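Acetate CoA-transferase subunit beta (Escherichia coli DH5[alpha], PDB 5DBN) transfers coenzyme A from acetyl-CoA to acetoacetate and other short-chain carboxylates through a covalent enzyme-CoA intermediate, activating short-chain fatty acids for degradation. Local coordinates at residues N47-L52 / C70-G75; D94-G99 / T130-V135; E170-R175 / A193-K198. All coordinates share one frame; numbering follows the deposited sequence.

Contact 1: residues N47-L52 / C70-G75; sequences NGFLGL and CGVLPG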
loop_
_atom_site.group_PDB
_atom_site.type_symbol
_atom_site.label_atom_id
_atom_site.label_comp_id
_atom_site.label_asym_id
_atom_site.label_seq_id
_atom_site.Cartn_x
_atom_site.Cartn_y
_atom_site.Cartn_z
ATOM N N ASN B 47 -3.108 -15.384 -3.571
ATOM C CA ASN B 47 -1.742 -15.406 -3.056
ATOM C C ASN B 47 -0.806 -14.460 -3.814
ATOM O O ASN B 47 0.362 -14.319 -3.451
ATOM C CB ASN B 47 -1.193 -16.839 -3.071
ATOM C CG ASN B 47 -1.427 -17.547 -4.387
ATOM O OD1 ASN B 47 -2.388 -17.256 -5.099
ATOM N ND2 ASN B 47 -0.562 -18.503 -4.705
ATOM N N GLY B 48 -1.319 -13.820 -4.864
ATOM C CA GLY B 48 -0.680 -12.639 -5.422
ATOM C C GLY B 48 -0.197 -12.703 -6.859
ATOM O O GLY B 48 0.973 -12.437 -7.126
ATOM N N PHE B 49 -1.084 -13.039 -7.790
ATOM C CA PHE B 49 -0.766 -12.878 -9.208
ATOM C C PHE B 49 -1.991 -12.937 -10.118
ATOM O O PHE B 49 -3.035 -13.480 -9.755
ATOM C CB PHE B 49 0.267 -13.924 -9.648
ATOM C CG PHE B 49 -0.164 -15.350 -9.450
ATOM C CD1 PHE B 49 0.056 -15.993 -8.244
ATOM C CD2 PHE B 49 -0.746 -16.062 -10.484
ATOM C CE1 PHE B 49 -0.321 -17.308 -8.064
ATOM C CE2 PHE B 49 -1.124 -17.379 -10.310
ATOM C CZ PHE B 49 -0.911 -18.004 -9.099
ATOM N N LEU B 50 -1.844 -12.337 -11.297
ATOM C CA LEU B 50 -2.863 -12.364 -12.341
ATOM C C LEU B 50 -2.380 -13.199 -13.517
ATOM O O LEU B 50 -1.189 -13.200 -13.839
ATOM C CB LEU B 50 -3.197 -10.945 -12.808
ATOM C CG LEU B 50 -4.095 -10.125 -11.883
ATOM C CD1 LEU B 50 -3.986 -8.648 -12.206
ATOM C CD2 LEU B 50 -5.533 -10.588 -12.013
ATOM N N GLY B 51 -3.309 -13.899 -14.159
ATOM C CA GLY B 51 -2.988 -14.746 -15.290
ATOM C C GLY B 51 -2.801 -16.192 -14.874
ATOM O O GLY B 51 -1.953 -16.898 -15.420
ATOM N N LEU B 52 -3.605 -16.637 -13.910
ATOM C CA LEU B 52 -3.547 -18.016 -13.432
ATOM C C LEU B 52 -3.961 -18.983 -14.531
ATOM O O LEU B 52 -4.853 -18.687 -15.327
ATOM C CB LEU B 52 -4.447 -18.202 -12.209
ATOM C CG LEU B 52 -4.568 -19.623 -11.652
ATOM C CD1 LEU B 52 -3.235 -20.126 -11.129
ATOM C CD2 LEU B 52 -5.623 -19.679 -10.566
ATOM N N CYS B 70 0.240 -24.941 -9.644
ATOM C CA CYS B 70 -0.507 -24.447 -10.792
ATOM C C CYS B 70 0.463 -23.920 -11.839
ATOM O O CYS B 70 1.656 -24.223 -11.800
ATOM C CB CYS B 70 -1.488 -23.349 -10.374
ATOM S SG CYS B 70 -0.702 -21.808 -9.846
ATOM N N GLY B 71 -0.058 -23.139 -12.778
ATOM C CA GLY B 71 0.761 -22.522 -13.802
ATOM C C GLY B 71 0.286 -21.116 -14.096
ATOM O O GLY B 71 -0.580 -20.590 -13.398
ATOM N N VAL B 72 0.865 -20.511 -15.128
ATOM C CA VAL B 72 0.479 -19.177 -15.570
ATOM C C VAL B 72 0.436 -19.106 -17.091
ATOM O O VAL B 72 1.025 -19.942 -17.778
ATOM C CB VAL B 72 1.453 -18.098 -15.050
ATOM C CG1 VAL B 72 1.312 -17.918 -13.544
ATOM C CG2 VAL B 72 2.888 -18.444 -15.431
ATOM N N LEU B 73 -0.279 -18.109 -17.605
ATOM C CA LEU B 73 -0.354 -17.867 -19.039
ATOM C C LEU B 73 0.555 -16.695 -19.404
ATOM O O LEU B 73 1.025 -15.981 -18.521
ATOM C CB LEU B 73 -1.798 -17.590 -19.463
ATOM C CG LEU B 73 -2.795 -18.709 -19.149
ATOM C CD1 LEU B 73 -4.212 -18.289 -19.503
ATOM C CD2 LEU B 73 -2.424 -19.985 -19.892
ATOM N N PRO B 74 0.831 -16.510 -20.704
ATOM C CA PRO B 74 1.651 -15.372 -21.134
ATOM C C PRO B 74 1.064 -14.031 -20.710
ATOM O O PRO B 74 -0.128 -13.793 -20.896
ATOM C CB PRO B 74 1.663 -15.507 -22.658
ATOM C CG PRO B 74 1.441 -16.950 -22.908
ATOM C CD PRO B 74 0.516 -17.411 -21.827
ATOM N N GLY B 75 1.904 -13.170 -20.146
ATOM C CA GLY B 75 1.475 -11.859 -19.695
ATOM C C GLY B 75 1.026 -11.855 -18.247
ATOM O O GLY B 75 0.407 -10.898 -17.782
#

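Contact 2: residues D94-G99 / T130-V135; sequences DACVLG and TGSRKV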
loop_
_atom_site.group_PDB
_atom_site.type_symbol
_atom_site.label_atom_id
_atom_site.label_comp_id
_atom_site.label_asym_id
_atom_site.label_seq_id
_atom_site.Cartn_x
_atom_site.Cartn_y
_atom_site.Cartn_z
ATOM N N ASP B 94 -13.947 -8.197 -11.720
ATOM C CA ASP B 94 -15.250 -8.059 -12.353
ATOM C C ASP B 94 -16.233 -9.085 -11.797
ATOM O O ASP B 94 -17.421 -8.800 -11.648
ATOM C CB ASP B 94 -15.128 -8.208 -13.873
ATOM C CG ASP B 94 -14.297 -7.102 -14.505
ATOM O OD1 ASP B 94 -14.777 -5.950 -14.561
ATOM O OD2 ASP B 94 -13.165 -7.385 -14.953
ATOM N N ALA B 95 -15.732 -10.273 -11.476
ATOM C CA ALA B 95 -16.585 -11.340 -10.972
ATOM C C ALA B 95 -15.813 -12.330 -10.115
ATOM O O ALA B 95 -14.699 -12.716 -10.454
ATOM C CB ALA B 95 -17.246 -12.064 -12.126
ATOM N N CYS B 96 -16.410 -12.729 -8.996
ATOM C CA CYS B 96 -15.884 -13.837 -8.206
ATOM C C CYS B 96 -16.932 -14.934 -8.147
ATOM O O CYS B 96 -18.124 -14.663 -7.989
ATOM C CB CYS B 96 -15.487 -13.396 -6.793
ATOM S SG CYS B 96 -16.861 -12.914 -5.729
ATOM N N VAL B 97 -16.477 -16.169 -8.307
ATOM C CA VAL B 97 -17.338 -17.335 -8.191
ATOM C C VAL B 97 -16.896 -18.132 -6.970
ATOM O O VAL B 97 -15.776 -18.642 -6.929
ATOM C CB VAL B 97 -17.283 -18.221 -9.451
ATOM C CG1 VAL B 97 -18.312 -19.336 -9.358
ATOM C CG2 VAL B 97 -17.517 -17.382 -10.707
ATOM N N LEU B 98 -17.771 -18.220 -5.972
ATOM C CA LEU B 98 -17.456 -18.923 -4.733
ATOM C C LEU B 98 -18.489 -19.992 -4.416
ATOM O O LEU B 98 -19.630 -19.921 -4.863
ATOM C CB LEU B 98 -17.372 -17.939 -3.565
ATOM C CG LEU B 98 -16.321 -16.831 -3.664
ATOM C CD1 LEU B 98 -16.389 -15.957 -2.428
ATOM C CD2 LEU B 98 -14.919 -17.402 -3.848
ATOM N N GLY B 99 -18.078 -20.979 -3.629
ATOM C CA GLY B 99 -18.993 -21.988 -3.139
ATOM C C GLY B 99 -19.849 -21.405 -2.035
ATOM O O GLY B 99 -19.691 -20.239 -1.666
ATOM N N THR B 130 -17.263 -8.819 -0.601
ATOM C CA THR B 130 -17.579 -7.385 -0.456
ATOM C C THR B 130 -16.993 -6.570 -1.606
ATOM O O THR B 130 -17.531 -5.526 -1.966
ATOM C CB THR B 130 -17.078 -6.719 0.873
ATOM O OG1 THR B 130 -16.181 -5.647 0.561
ATOM C CG2 THR B 130 -16.380 -7.663 1.780
ATOM N N GLY B 131 -15.881 -7.038 -2.166
ATOM C CA GLY B 131 -15.142 -6.260 -3.147
ATOM C C GLY B 131 -15.483 -6.523 -4.604
ATOM O O GLY B 131 -15.455 -5.600 -5.420
ATOM N N SER B 132 -15.797 -7.769 -4.942
ATOM C CA SER B 132 -16.044 -8.133 -6.335
ATOM C C SER B 132 -17.267 -7.410 -6.888
ATOM O O SER B 132 -18.264 -7.238 -6.190
ATOM C CB SER B 132 -16.227 -9.645 -6.470
ATOM O OG SER B 132 -15.035 -10.332 -6.142
ATOM N N ARG B 133 -17.197 -6.997 -8.149
ATOM C CA ARG B 133 -18.322 -6.308 -8.773
ATOM C C ARG B 133 -19.527 -7.228 -8.912
ATOM O O ARG B 133 -20.665 -6.787 -8.772
ATOM C CB ARG B 133 -17.940 -5.761 -10.148
ATOM C CG ARG B 133 -17.038 -4.548 -10.121
ATOM C CD ARG B 133 -16.959 -3.938 -11.509
ATOM N NE ARG B 133 -16.074 -2.780 -11.564
ATOM C CZ ARG B 133 -15.891 -2.032 -12.648
ATOM N NH1 ARG B 133 -16.532 -2.320 -13.776
ATOM N NH2 ARG B 133 -15.065 -0.993 -12.607
ATOM N N LYS B 134 -19.271 -8.501 -9.195
ATOM C CA LYS B 134 -20.332 -9.498 -9.244
ATOM C C LYS B 134 -19.974 -10.714 -8.408
ATOM O O LYS B 134 -18.952 -11.360 -8.631
ATOM C CB LYS B 134 -20.617 -9.921 -10.686
ATOM C CG LYS B 134 -21.771 -10.904 -10.800
ATOM C CD LYS B 134 -22.043 -11.308 -12.235
ATOM C CE LYS B 134 -23.072 -10.398 -12.877
ATOM N NZ LYS B 134 -23.446 -10.863 -14.241
ATOM N N VAL B 135 -20.842 -11.024 -7.453
ATOM C CA VAL B 135 -20.648 -12.155 -6.561
ATOM C C VAL B 135 -21.544 -13.298 -7.014
ATOM O O VAL B 135 -22.763 -13.248 -6.848
ATOM C CB VAL B 135 -20.960 -11.784 -5.096
ATOM C CG1 VAL B 135 -20.754 -12.982 -4.174
ATOM C CG2 VAL B 135 -20.104 -10.604 -4.652
#

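Contact 3: residues E170-R175 / A193-K198; sequences ELAVFR and ATVRAK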
loop_
_atom_site.group_PDB
_atom_site.type_symbol
_atom_site.label_atom_id
_atom_site.label_comp_id
_atom_site.label_asym_id
_atom_site.label_seq_id
_atom_site.Cartn_x
_atom_site.Cartn_y
_atom_site.Cartn_z
ATOM N N GLU B 170 -28.012 -26.557 -9.454
ATOM C CA GLU B 170 -28.309 -27.493 -10.528
ATOM C C GLU B 170 -29.808 -27.532 -10.805
ATOM O O GLU B 170 -30.252 -28.206 -11.735
ATOM C CB GLU B 170 -27.782 -28.897 -10.189
ATOM C CG GLU B 170 -28.608 -29.717 -9.189
ATOM C CD GLU B 170 -28.481 -29.229 -7.755
ATOM O OE1 GLU B 170 -27.795 -28.212 -7.520
ATOM O OE2 GLU B 170 -29.059 -29.879 -6.858
ATOM N N LEU B 171 -30.584 -26.803 -10.005
ATOM C CA LEU B 171 -32.031 -26.773 -10.171
ATOM C C LEU B 171 -32.528 -25.434 -10.725
ATOM O O LEU B 171 -33.526 -25.389 -11.445
ATOM C CB LEU B 171 -32.717 -27.045 -8.829
ATOM C CG LEU B 171 -32.757 -28.490 -8.311
ATOM C CD1 LEU B 171 -33.500 -28.554 -6.985
ATOM C CD2 LEU B 171 -33.345 -29.475 -9.309
ATOM N N ALA B 172 -31.828 -24.347 -10.404
ATOM C CA ALA B 172 -32.315 -23.015 -10.759
ATOM C C ALA B 172 -31.250 -21.919 -10.675
ATOM O O ALA B 172 -30.179 -22.115 -10.102
ATOM C CB ALA B 172 -33.488 -22.649 -9.869
ATOM N N VAL B 173 -31.572 -20.762 -11.251
ATOM C CA VAL B 173 -30.746 -19.565 -11.127
ATOM C C VAL B 173 -31.539 -18.440 -10.469
ATOM O O VAL B 173 -32.609 -18.063 -10.947
ATOM C CB VAL B 173 -30.227 -19.080 -12.502
ATOM C CG1 VAL B 173 -29.362 -17.839 -12.347
ATOM C CG2 VAL B 173 -29.446 -20.183 -13.201
ATOM N N PHE B 174 -31.011 -17.927 -9.360
ATOM C CA PHE B 174 -31.604 -16.793 -8.655
ATOM C C PHE B 174 -30.750 -15.541 -8.832
ATOM O O PHE B 174 -29.525 -15.628 -8.919
ATOM C CB PHE B 174 -31.751 -17.087 -7.160
ATOM C CG PHE B 174 -32.661 -18.241 -6.842
ATOM C CD1 PHE B 174 -34.033 -18.058 -6.757
ATOM C CD2 PHE B 174 -32.144 -19.503 -6.601
ATOM C CE1 PHE B 174 -34.868 -19.112 -6.449
ATOM C CE2 PHE B 174 -32.976 -20.561 -6.295
ATOM C CZ PHE B 174 -34.338 -20.366 -6.221
ATOM N N ARG B 175 -31.399 -14.379 -8.883
ATOM C CA ARG B 175 -30.685 -13.103 -8.899
ATOM C C ARG B 175 -31.224 -12.170 -7.815
ATOM O O ARG B 175 -32.431 -12.116 -7.572
ATOM C CB ARG B 175 -30.797 -12.428 -10.266
ATOM C CG ARG B 175 -30.106 -13.173 -11.393
ATOM C CD ARG B 175 -30.102 -12.350 -12.668
ATOM N NE ARG B 175 -29.598 -13.105 -13.815
ATOM C CZ ARG B 175 -28.311 -13.259 -14.116
ATOM N NH1 ARG B 175 -27.369 -12.725 -13.350
ATOM N NH2 ARG B 175 -27.964 -13.963 -15.185
ATOM N N ALA B 193 -42.536 -25.850 -8.754
ATOM C CA ALA B 193 -43.010 -26.403 -7.490
ATOM C C ALA B 193 -41.908 -27.142 -6.736
ATOM O O ALA B 193 -41.842 -27.079 -5.508
ATOM C CB ALA B 193 -44.186 -27.330 -7.733
ATOM N N THR B 194 -41.048 -27.842 -7.470
ATOM C CA THR B 194 -39.937 -28.563 -6.859
ATOM C C THR B 194 -38.944 -27.583 -6.239
ATOM O O THR B 194 -38.465 -27.792 -5.124
ATOM C CB THR B 194 -39.203 -29.452 -7.876
ATOM O OG1 THR B 194 -40.148 -30.284 -8.561
ATOM C CG2 THR B 194 -38.172 -30.331 -7.176
ATOM N N VAL B 195 -38.637 -26.518 -6.974
ATOM C CA VAL B 195 -37.732 -25.480 -6.491
ATOM C C VAL B 195 -38.318 -24.826 -5.245
ATOM O O VAL B 195 -37.617 -24.619 -4.255
ATOM C CB VAL B 195 -37.464 -24.404 -7.571
ATOM C CG1 VAL B 195 -36.593 -23.279 -7.016
ATOM C CG2 VAL B 195 -36.809 -25.026 -8.794
ATOM N N ARG B 196 -39.607 -24.508 -5.304
ATOM C CA ARG B 196 -40.304 -23.910 -4.172
ATOM C C ARG B 196 -40.222 -24.836 -2.959
ATOM O O ARG B 196 -39.933 -24.398 -1.847
ATOM C CB ARG B 196 -41.767 -23.635 -4.528
ATOM C CG ARG B 196 -42.434 -22.605 -3.641
ATOM C CD ARG B 196 -42.410 -21.224 -4.276
ATOM N NE ARG B 196 -43.384 -21.109 -5.359
ATOM C CZ ARG B 196 -43.646 -19.981 -6.014
ATOM N NH1 ARG B 196 -43.005 -18.860 -5.703
ATOM N NH2 ARG B 196 -44.553 -19.976 -6.984
ATOM N N ALA B 197 -40.474 -26.120 -3.192
ATOM C CA ALA B 197 -40.433 -27.128 -2.138
ATOM C C ALA B 197 -39.028 -27.267 -1.550
ATOM O O ALA B 197 -38.867 -27.488 -0.350
ATOM C CB ALA B 197 -40.913 -28.468 -2.675
ATOM N N LYS B 198 -38.016 -27.147 -2.402
ATOM C CA LYS B 198 -36.630 -27.335 -1.983
ATOM C C LYS B 198 -35.970 -26.026 -1.539
ATOM O O LYS B 198 -34.769 -25.994 -1.270
ATOM C CB LYS B 198 -35.828 -27.951 -3.133
ATOM C CG LYS B 198 -36.150 -29.411 -3.418
ATOM C CD LYS B 198 -35.321 -29.939 -4.582
ATOM C CE LYS B 198 -35.348 -31.456 -4.659
ATOM N NZ LYS B 198 -34.769 -31.970 -5.932
#

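Contact 1: residues N47-L52 / C70-G75
The ring of Phe49 meets 70-75 obliquely, with the Cys70 sulfur, the Gly71 carbonyl oxygen and a Val72 methyl ranged along it. Its CZ lies 3.9 Å from SG of Cys70, in a sulfur-aromatic contact whose sulfur is 5.2 Å from the ring centroid and 72° off the ring normal. One ring position along, CE2 reaches CG1 of Val72 at 4.1 Å. The ring takes this place because its CG is tucked between the backbone N and the carbonyl carbon (chi1 59°). Leu62 and Met78 of the same chain pack around it. Gly48 and Phe49 together lie opposite Ser45, forming a G1 beta bulge. Beyond the ring the chain enters a short two-stranded antiparallel sheet. Leu52 and Val72 form a non-hydrogen-bonded pair, CA to CA 4.7 Å, from which the side chains diverge. Gly51 O accepts the N-H of Leu73 at 3.0 Å, in the carbonyl plane and nearly straight (160° at the hydrogen), and the CA of Val72 approaches the same oxygen at 3.3 Å. Leu52 CB starts away from 70-75, but CD1 swings back to touch Cys70 SG, reaching it from the same general side as the ring rim, and lies 3.5 Å from Gly71 O. At the far end Gly75 O is hydrogen-bonded to a polar side chain of another protein chain, and Leu50 packs on an apolar one.

Contact 2: residues D94-G99 / T130-V135
Cys96 N donates to Lys134 O at 2.9 Å, nearly straight and close to the line of the C=O bond, and this is the firm backbone bond here. A weak one joins Lys134 N to Asp94 O at 3.1 Å, bent to 121°. Ala95 CA adds a C-H contact of 3.3 Å to Lys134 O, which thereby receives two groups. Charge enters through Asp94 and Arg133, whose side chains run side by side with carboxylate and guanidinium planes 86° apart. Asp94 OD1 stays 4.1 Å from Arg133 NH1 and well out of the guanidinium plane, an attraction without a directed N-H. Asp94 OD2 is instead bonded to Ile20 N, and Lys134 NZ forms a salt bridge with Glu14. A chi1 of 68° turns Cys96 SG toward Ser132 and Val135. The cysteine lies against both CB and OG of Ser132, the hydroxyl being bonded to Leu128 O; the apolar part is SG against Val135 CG2, at 4.1 Å. Cys96 and Val135 form a parallel bridge and share one face of the sheet. Strand 95-98 runs between parallel strands 20-23 and 135-138; the long connection to the latter, which includes strands 102-104 and 109-110, returns through helix 125-131, whose Val129 touches Leu98 and Val135.

Contact 3: residues E170-R175 / A193-K198
Lys198 N is bonded to Thr194 O at 2.8 Å, an i to i+4 helical bond that anchors the lysine while its extended chain runs out to Leu171. Leu171 lies across that chain at about a right angle, its CD1 against Lys198 CD, which comes closest. Lys198 NZ also lies beside this methyl, 3.8 Å from Leu171 CD1, and has no polar partner across the contact. Glu170 OE2 stands 6.2 Å from Lys198 NZ, too far for a salt bridge, so at most a diffuse attraction is likely. No hydrogen bond crosses between the two segments. Further along the strand, Ala172 and Phe174 meet the two methyls of Val195 on the helix. Val195 CG1, anti to the backbone N (chi1 176°), meets CZ of Phe174 at 3.8 Å, approaching obliquely to the ring, and Val195 CG2 lies 4.2 Å from CB of Ala172. Here helix 192-197 packs on the last part of the main sheet, in which strand 172-177 runs antiparallel between strands 166-168 and 180-186. Ala172 and Phe174 point their CB atoms toward this helix, while Val173, on the other face of the strand, touches Arg10 of helix 3-12 and packs on Met166. Phe203 meets the Phe174 ring edge-to-face, and His141 packs on both Leu171 and Lys198.

Contacts 1, 2 and 3 follow one another along the chain, and contacts 1 and 3 lie on opposite sides of its centre, their centres about 36 Å apart. Contacts 2 and 3 both reach the main sheet; their centres are about 22 Å apart and their nearest atoms about 4 Å. Contacts 1 and 2 have centres about 18 Å and nearest atoms about 9 Å apart. The predicted active-site residue Glu46 is near both: its side chain is about 7 Å from that of Leu52 and about 9 Å from that of Cys96, whereas contact 3 is remote from it. A bound di(hydroxyethyl)ether about 4 Å from the Val72 side chain and a phosphate about 4 Å from that of Arg133 probably come from the crystallisation liquor.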